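Local coordinates for protein methylxanthine N1-demethylase NdmA (Pseudomonas putida, PDB 6ICN) that catalyses the N1-demethylation of caffeine to theobromine and formaldehyde, using NADH and O2, as a Rieske oxygenase, at residues A[121-124]-A[125-129]; A[136-139]-A[140-144]; A[236-239]-A[240-243]. All coordinates share one frame; numbering follows the deposited sequence.

Contact 1 of 3, residues A[121-124]-A[125-129]; sequences SPIP and NKAKV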
loop_
_atom_site.group_PDB
_atom_site.type_symbol
_atom_site.label_atom_id
_atom_site.label_comp_id
_atom_site.label_asym_id
_atom_site.label_seq_id
_atom_site.Cartn_x
_atom_site.Cartn_y
_atom_site.Cartn_z
ATOM N N SER A 121 -9.380 -32.199 -40.451
ATOM C CA SER A 121 -8.302 -33.140 -40.207
ATOM C C SER A 121 -8.653 -34.066 -39.044
ATOM O O SER A 121 -9.440 -33.706 -38.165
ATOM C CB SER A 121 -7.001 -32.404 -39.887
ATOM O OG SER A 121 -6.582 -31.582 -40.960
ATOM N N PRO A 122 -8.078 -35.267 -39.008
ATOM C CA PRO A 122 -8.245 -36.103 -37.817
ATOM C C PRO A 122 -7.550 -35.474 -36.617
ATOM O O PRO A 122 -6.465 -34.893 -36.734
ATOM C CB PRO A 122 -7.600 -37.436 -38.214
ATOM C CG PRO A 122 -6.742 -37.134 -39.396
ATOM C CD PRO A 122 -7.377 -35.971 -40.096
ATOM N N ILE A 123 -8.200 -35.587 -35.466
ATOM C CA ILE A 123 -7.624 -35.063 -34.217
ATOM C C ILE A 123 -6.479 -35.977 -33.792
ATOM O O ILE A 123 -6.644 -37.212 -33.798
ATOM C CB ILE A 123 -8.702 -34.974 -33.127
ATOM C CG1 ILE A 123 -9.771 -33.948 -33.534
ATOM C CG2 ILE A 123 -8.074 -34.632 -31.741
ATOM C CD1 ILE A 123 -10.972 -33.868 -32.603
ATOM N N PRO A 124 -5.306 -35.443 -33.459
ATOM C CA PRO A 124 -4.196 -36.311 -33.061
ATOM C C PRO A 124 -4.568 -37.248 -31.926
ATOM O O PRO A 124 -5.317 -36.898 -31.010
ATOM C CB PRO A 124 -3.113 -35.315 -32.624
ATOM C CG PRO A 124 -3.385 -34.131 -33.439
ATOM C CD PRO A 124 -4.893 -34.027 -33.492
ATOM N N ASN A 125 -4.036 -38.469 -32.015
ATOM C CA ASN A 125 -4.268 -39.466 -30.986
ATOM C C ASN A 125 -3.832 -38.982 -29.608
ATOM O O ASN A 125 -4.467 -39.317 -28.604
ATOM C CB ASN A 125 -3.536 -40.753 -31.367
ATOM C CG ASN A 125 -3.762 -41.853 -30.371
ATOM O OD1 ASN A 125 -4.885 -42.342 -30.220
ATOM N ND2 ASN A 125 -2.708 -42.252 -29.681
ATOM N N LYS A 126 -2.766 -38.191 -29.531
ATOM C CA LYS A 126 -2.269 -37.759 -28.233
ATOM C C LYS A 126 -2.940 -36.483 -27.728
ATOM O O LYS A 126 -2.539 -35.968 -26.678
ATOM C CB LYS A 126 -0.751 -37.570 -28.304
ATOM C CG LYS A 126 -0.019 -38.901 -28.206
ATOM C CD LYS A 126 1.435 -38.794 -28.611
ATOM C CE LYS A 126 2.089 -40.184 -28.661
ATOM N NZ LYS A 126 1.883 -40.943 -27.393
ATOM N N ALA A 127 -3.958 -35.978 -28.431
ATOM C CA ALA A 127 -4.646 -34.745 -28.030
ATOM C C ALA A 127 -5.637 -35.078 -26.916
ATOM O O ALA A 127 -6.841 -35.280 -27.126
ATOM C CB ALA A 127 -5.333 -34.085 -29.222
ATOM N N LYS A 128 -5.103 -35.160 -25.701
ATOM C CA LYS A 128 -5.873 -35.497 -24.516
ATOM C C LYS A 128 -5.078 -35.038 -23.304
ATOM O O LYS A 128 -3.853 -34.893 -23.362
ATOM C CB LYS A 128 -6.162 -37.002 -24.433
ATOM C CG LYS A 128 -4.933 -37.861 -24.541
ATOM C CD LYS A 128 -5.314 -39.330 -24.395
ATOM C CE LYS A 128 -4.095 -40.249 -24.378
ATOM N NZ LYS A 128 -3.618 -40.545 -25.761
ATOM N N VAL A 129 -5.790 -34.834 -22.205
ATOM C CA VAL A 129 -5.155 -34.492 -20.937
ATOM C C VAL A 129 -5.620 -35.484 -19.882
ATOM O O VAL A 129 -6.696 -36.080 -20.000
ATOM C CB VAL A 129 -5.477 -33.034 -20.519
ATOM C CG1 VAL A 129 -5.027 -32.059 -21.602
ATOM C CG2 VAL A 129 -6.955 -32.879 -20.247
#

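Contact 2 of 3, residues A[136-139]-A[140-144]; sequences ERYG and LIWIR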
loop_
_atom_site.group_PDB
_atom_site.type_symbol
_atom_site.label_atom_id
_atom_site.label_comp_id
_atom_site.label_asym_id
_atom_site.label_seq_id
_atom_site.Cartn_x
_atom_site.Cartn_y
_atom_site.Cartn_z
ATOM N N GLU A 136 -18.642 -34.425 -6.082
ATOM C CA GLU A 136 -19.195 -33.561 -5.047
ATOM C C GLU A 136 -19.773 -34.403 -3.916
ATOM O O GLU A 136 -20.438 -35.422 -4.151
ATOM C CB GLU A 136 -20.283 -32.637 -5.610
ATOM C CG GLU A 136 -20.917 -31.691 -4.569
ATOM C CD GLU A 136 -22.028 -32.333 -3.710
ATOM O OE1 GLU A 136 -22.158 -31.996 -2.512
ATOM O OE2 GLU A 136 -22.800 -33.169 -4.231
ATOM N N ARG A 137 -19.500 -33.984 -2.685
ATOM C CA ARG A 137 -20.153 -34.553 -1.514
ATOM C C ARG A 137 -20.095 -33.527 -0.392
ATOM O O ARG A 137 -19.050 -32.901 -0.176
ATOM C CB ARG A 137 -19.508 -35.884 -1.074
ATOM C CG ARG A 137 -20.422 -36.664 -0.108
ATOM C CD ARG A 137 -20.048 -38.150 0.038
ATOM N NE ARG A 137 -20.150 -38.890 -1.219
ATOM C CZ ARG A 137 -19.751 -40.151 -1.368
ATOM N NH1 ARG A 137 -19.249 -40.807 -0.331
ATOM N NH2 ARG A 137 -19.858 -40.755 -2.543
ATOM N N TYR A 138 -21.220 -33.342 0.299
ATOM C CA TYR A 138 -21.334 -32.426 1.439
ATOM C C TYR A 138 -21.120 -30.975 1.054
ATOM O O TYR A 138 -20.881 -30.141 1.932
ATOM C CB TYR A 138 -20.351 -32.765 2.570
ATOM C CG TYR A 138 -20.237 -34.231 2.885
ATOM C CD1 TYR A 138 -21.373 -35.012 3.078
ATOM C CD2 TYR A 138 -18.989 -34.835 2.983
ATOM C CE1 TYR A 138 -21.267 -36.364 3.385
ATOM C CE2 TYR A 138 -18.876 -36.188 3.289
ATOM C CZ TYR A 138 -20.019 -36.940 3.473
ATOM O OH TYR A 138 -19.925 -38.275 3.780
ATOM N N GLY A 139 -21.209 -30.628 -0.233
ATOM C CA GLY A 139 -20.947 -29.253 -0.618
ATOM C C GLY A 139 -19.489 -28.956 -0.903
ATOM O O GLY A 139 -19.131 -27.782 -1.119
ATOM N N LEU A 140 -18.636 -29.968 -0.880
ATOM C CA LEU A 140 -17.248 -29.841 -1.295
ATOM C C LEU A 140 -17.018 -30.658 -2.559
ATOM O O LEU A 140 -17.752 -31.606 -2.858
ATOM C CB LEU A 140 -16.289 -30.320 -0.194
ATOM C CG LEU A 140 -16.485 -29.771 1.231
ATOM C CD1 LEU A 140 -15.443 -30.330 2.209
ATOM C CD2 LEU A 140 -16.488 -28.256 1.262
ATOM N N ILE A 141 -15.956 -30.308 -3.270
ATOM C CA ILE A 141 -15.494 -31.049 -4.442
ATOM C C ILE A 141 -14.265 -31.841 -4.025
ATOM O O ILE A 141 -13.302 -31.263 -3.488
ATOM C CB ILE A 141 -15.158 -30.108 -5.613
ATOM C CG1 ILE A 141 -16.377 -29.288 -6.022
ATOM C CG2 ILE A 141 -14.580 -30.900 -6.786
ATOM C CD1 ILE A 141 -17.521 -30.126 -6.479
ATOM N N TRP A 142 -14.291 -33.159 -4.276
ATOM C CA TRP A 142 -13.247 -34.082 -3.850
ATOM C C TRP A 142 -12.540 -34.685 -5.056
ATOM O O TRP A 142 -13.180 -35.011 -6.059
ATOM C CB TRP A 142 -13.842 -35.223 -3.019
ATOM C CG TRP A 142 -14.633 -34.794 -1.842
ATOM C CD1 TRP A 142 -15.929 -34.334 -1.832
ATOM C CD2 TRP A 142 -14.198 -34.807 -0.480
ATOM N NE1 TRP A 142 -16.313 -34.052 -0.537
ATOM C CE2 TRP A 142 -15.264 -34.319 0.305
ATOM C CE3 TRP A 142 -12.986 -35.139 0.152
ATOM C CZ2 TRP A 142 -15.182 -34.203 1.693
ATOM C CZ3 TRP A 142 -12.907 -35.026 1.522
ATOM C CH2 TRP A 142 -13.995 -34.557 2.280
ATOM N N ILE A 143 -11.217 -34.841 -4.968
ATOM C CA ILE A 143 -10.417 -35.416 -6.043
ATOM C C ILE A 143 -9.548 -36.544 -5.496
ATOM O O ILE A 143 -8.942 -36.411 -4.429
ATOM C CB ILE A 143 -9.536 -34.353 -6.736
ATOM C CG1 ILE A 143 -10.418 -33.362 -7.498
ATOM C CG2 ILE A 143 -8.543 -35.011 -7.705
ATOM C CD1 ILE A 143 -9.609 -32.208 -8.101
ATOM N N ARG A 144 -9.491 -37.666 -6.231
ATOM C CA ARG A 144 -8.533 -38.734 -5.943
ATOM C C ARG A 144 -7.571 -38.843 -7.114
ATOM O O ARG A 144 -7.982 -39.176 -8.234
ATOM C CB ARG A 144 -9.224 -40.079 -5.696
ATOM C CG ARG A 144 -8.212 -41.217 -5.424
ATOM C CD ARG A 144 -8.936 -42.493 -5.012
ATOM N NE ARG A 144 -9.866 -42.955 -6.051
ATOM C CZ ARG A 144 -10.725 -43.957 -5.883
ATOM N NH1 ARG A 144 -10.770 -44.611 -4.728
ATOM N NH2 ARG A 144 -11.531 -44.322 -6.874
#

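Contact 3 of 3, residues A[236-239]-A[240-243]; sequences APIG and SFSY. With CFF (caffeine), chain F.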
loop_
_atom_site.group_PDB
_atom_site.type_symbol
_atom_site.label_atom_id
_atom_site.label_comp_id
_atom_site.label_asym_id
_atom_site.label_seq_id
_atom_site.Cartn_x
_atom_site.Cartn_y
_atom_site.Cartn_z
ATOM N N ALA A 236 -19.693 -22.251 22.608
ATOM C CA ALA A 236 -18.566 -23.173 22.539
ATOM C C ALA A 236 -19.089 -24.601 22.445
ATOM O O ALA A 236 -19.885 -25.015 23.305
ATOM C CB ALA A 236 -17.660 -23.025 23.760
ATOM N N PRO A 237 -18.702 -25.381 21.413
ATOM C CA PRO A 237 -19.106 -26.795 21.377
ATOM C C PRO A 237 -18.315 -27.620 22.376
ATOM O O PRO A 237 -17.344 -28.287 22.010
ATOM C CB PRO A 237 -18.805 -27.221 19.931
ATOM C CG PRO A 237 -18.659 -25.911 19.160
ATOM C CD PRO A 237 -18.065 -24.961 20.151
ATOM N N ILE A 238 -18.723 -27.574 23.641
ATOM C CA ILE A 238 -18.058 -28.299 24.718
ATOM C C ILE A 238 -19.046 -29.295 25.310
ATOM O O ILE A 238 -20.174 -28.926 25.660
ATOM C CB ILE A 238 -17.519 -27.338 25.794
ATOM C CG1 ILE A 238 -16.210 -26.688 25.321
ATOM C CG2 ILE A 238 -17.320 -28.065 27.112
ATOM C CD1 ILE A 238 -15.039 -27.655 25.233
ATOM N N GLY A 239 -18.627 -30.556 25.410
ATOM C CA GLY A 239 -19.483 -31.592 25.958
ATOM C C GLY A 239 -18.873 -32.973 25.816
ATOM O O GLY A 239 -17.653 -33.126 25.928
ATOM N N SER A 240 -19.705 -33.988 25.574
ATOM C CA SER A 240 -19.199 -35.327 25.296
ATOM C C SER A 240 -18.817 -35.428 23.819
ATOM O O SER A 240 -19.664 -35.217 22.944
ATOM C CB SER A 240 -20.244 -36.380 25.658
ATOM O OG SER A 240 -19.838 -37.640 25.157
ATOM N N PHE A 241 -17.551 -35.765 23.550
ATOM C CA PHE A 241 -16.962 -35.723 22.210
ATOM C C PHE A 241 -16.864 -37.130 21.624
ATOM O O PHE A 241 -16.183 -37.984 22.195
ATOM C CB PHE A 241 -15.547 -35.133 22.251
ATOM C CG PHE A 241 -15.478 -33.634 22.406
ATOM C CD1 PHE A 241 -16.603 -32.874 22.655
ATOM C CD2 PHE A 241 -14.245 -32.987 22.287
ATOM C CE1 PHE A 241 -16.506 -31.499 22.792
ATOM C CE2 PHE A 241 -14.142 -31.610 22.422
ATOM C CZ PHE A 241 -15.277 -30.867 22.675
ATOM N N SER A 242 -17.458 -37.350 20.450
ATOM C CA SER A 242 -17.296 -38.612 19.732
ATOM C C SER A 242 -16.639 -38.349 18.381
ATOM O O SER A 242 -17.238 -37.689 17.525
ATOM C CB SER A 242 -18.641 -39.317 19.543
ATOM O OG SER A 242 -18.473 -40.466 18.743
ATOM N N TYR A 243 -15.424 -38.871 18.192
ATOM C CA TYR A 243 -14.634 -38.637 16.985
ATOM C C TYR A 243 -14.726 -39.820 16.033
ATOM O O TYR A 243 -14.513 -40.970 16.438
ATOM C CB TYR A 243 -13.157 -38.417 17.316
ATOM C CG TYR A 243 -12.807 -37.185 18.116
ATOM C CD1 TYR A 243 -12.947 -37.169 19.498
ATOM C CD2 TYR A 243 -12.295 -36.043 17.490
ATOM C CE1 TYR A 243 -12.596 -36.056 20.246
ATOM C CE2 TYR A 243 -11.934 -34.921 18.232
ATOM C CZ TYR A 243 -12.094 -34.939 19.610
ATOM O OH TYR A 243 -11.758 -33.842 20.361
HETATM N N1 CFF F . -11.783 -27.879 17.809
HETATM C C2 CFF F . -12.615 -28.235 18.840
HETATM C C10 CFF F . -10.539 -28.599 17.606
HETATM C C6 CFF F . -12.103 -26.873 16.991
HETATM N N3 CFF F . -13.778 -27.565 19.038
HETATM O O11 CFF F . -12.319 -29.134 19.568
HETATM C C12 CFF F . -14.670 -27.933 20.133
HETATM C C4 CFF F . -14.105 -26.543 18.212
HETATM C C5 CFF F . -13.292 -26.197 17.194
HETATM N N9 CFF F . -15.173 -25.728 18.180
HETATM O O13 CFF F . -11.371 -26.564 16.090
HETATM N N7 CFF F . -13.867 -25.175 16.533
HETATM C C8 CFF F . -15.023 -24.887 17.143
HETATM C C14 CFF F . -13.564 -24.341 15.383
#

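Contact 1 of 3, residues A[121-124]-A[125-129]
I123 presents its CG2 methyl to A127 because chi1 of -65° sets CG1 anti to the carbonyl carbon and CG2 anti to the backbone N, from where CG2 reaches A127. There CG2 lies 3.8 Å from A127 CB, a methyl-to-methyl contact. The proline ring of P124 adds to the same apolar patch more loosely, its CB standing 4.2 Å from A127 CB. The backbone brings these groups together through a type I beta turn from P124 to A127, closed by a hydrogen bond from A127 N to P124 O (3.1 Å, 161° at the hydrogen). The donor sits well above the carbonyl plane, 63° out of it, and so not in the direction of a lone pair. A127 is in turn the centre of an inverse gamma turn, in which K128 N reaches K126 O at 2.9 Å in a weak bond. A second weak bond runs from K128 NZ to N125 O. A127 also bonds through its backbone to C112 and packs on W104, a residue of the [2Fe-2S] pocket, while P124 and K126 meet V324 of the second subunit. The chemistry is thus mainly backbone bonding with a small apolar contact of two methyls and a proline ring: successive turns are consistent with a defined shape for this surface loop, and the side chain of the buried A127 is about 9 Å from the cluster, while the lysines stay exposed.

Contact 2 of 3, residues A[136-139]-A[140-144]
A two-residue beta hairpin joins strands 131-137 and 140-144 here, with a type I' turn running from R137 to L140. R137 and L140 form a hydrogen-bonded antiparallel pair: R137 N gives to L140 O, and L140 N returns to R137 O, each at 3.0 Å. R137 O has a second donor, the indole NE1 of W142, also 3.0 Å away with 166° at the hydrogen. The two donors come from opposite faces of the R137 carbonyl plane, and the oxygen lies in the plane of the indole, so the ring is held edge-on. Farther along that ring, W142 CZ2 meets Y138 CD2 at 4.1 Å, at the edge of the tyrosine; R137 CG lies over the centre of one tyrosine face. A phenylalanine in place of W142 has no indole N-H; R137 O would keep L140 N as its donor here, and the ring would probably be freer to turn. E136 bends at chi2 (-82°), which lets its OE1 accept from G139 N at 2.8 Å, a side-chain bond across the turn. G139 suits its place, since a side chain at its backbone angles would collide with the preceding carbonyl. Strand 140-144 runs between 131-137 and 35-40 in the sheet, with I141 also packing on Y73 of strand 72-77, while Y138 OH bonds to P155 O and its ring meets F157 edge-to-face.

Contact 3 of 3, residues A[236-239]-A[240-243]
The caffeine pocket takes part of its wall from P237, on the turn leading into strand 239-246, and F241, on the strand itself. P237 is the centre of an inverse gamma turn, closed by a weak bond from I238 N to A236 O. Its carbonyl oxygen lies beside the point where ligand and phenyl ring meet: P237 O is 3.3 Å from caffeine C12, and 3.4 Å from F241 CZ at the ring edge, near its plane. C12 is the methyl on N3, whereas demethylation removes the one on N1. F241 CZ itself stands 3.9 Å from C12, which approaches the ring obliquely. Chi1 of -76° puts CG beside the backbone N of F241, and chi2 of 8° turns the ring edge to the residues just before it in sequence. I238 CA lies near the ring plane at that edge, 4.0 Å from F241 CE1; the CD1 methyl of I238, out of the plane, meets CZ at 4.1 Å, and G239 O comes obliquely within 3.4 Å of F241 CD1. On the ligand's other ring, P237 CG reaches caffeine N9 at 3.6 Å. G239 O also accepts from T226 OG1. P237 O, in contrast, is buried with no hydrogen-bonding partner in the model; the phenyl edge and the C12 methyl approach it. From P237 and F241 the caffeine receives van der Waals contact and no hydrogen bond, consistent with recognition by shape on this side of the pocket.

Overall arrangement
The three contacts lie in series along the chain, and burial rises from contact 1 to contact 3. Contact 1 is at the surface, its centre about 35 Å from the centre of the chain; contact 2 is partly buried near that centre, and contact 3 is enclosed. Contacts 1 and 2 share the Rieske range, yet their nearest atoms are about 12 Å apart, one a loop near the iron-sulfur cluster, the other a hairpin of the sheet. Contact 3 belongs to the C-terminal oxygenase range, its centre about 55 Å from that of contact 1. Turn hydrogen bonds dominate 121-129, strand pairing and an indole bond 136-144, while packing of a phenyl edge against backbone and ligand marks 236-243.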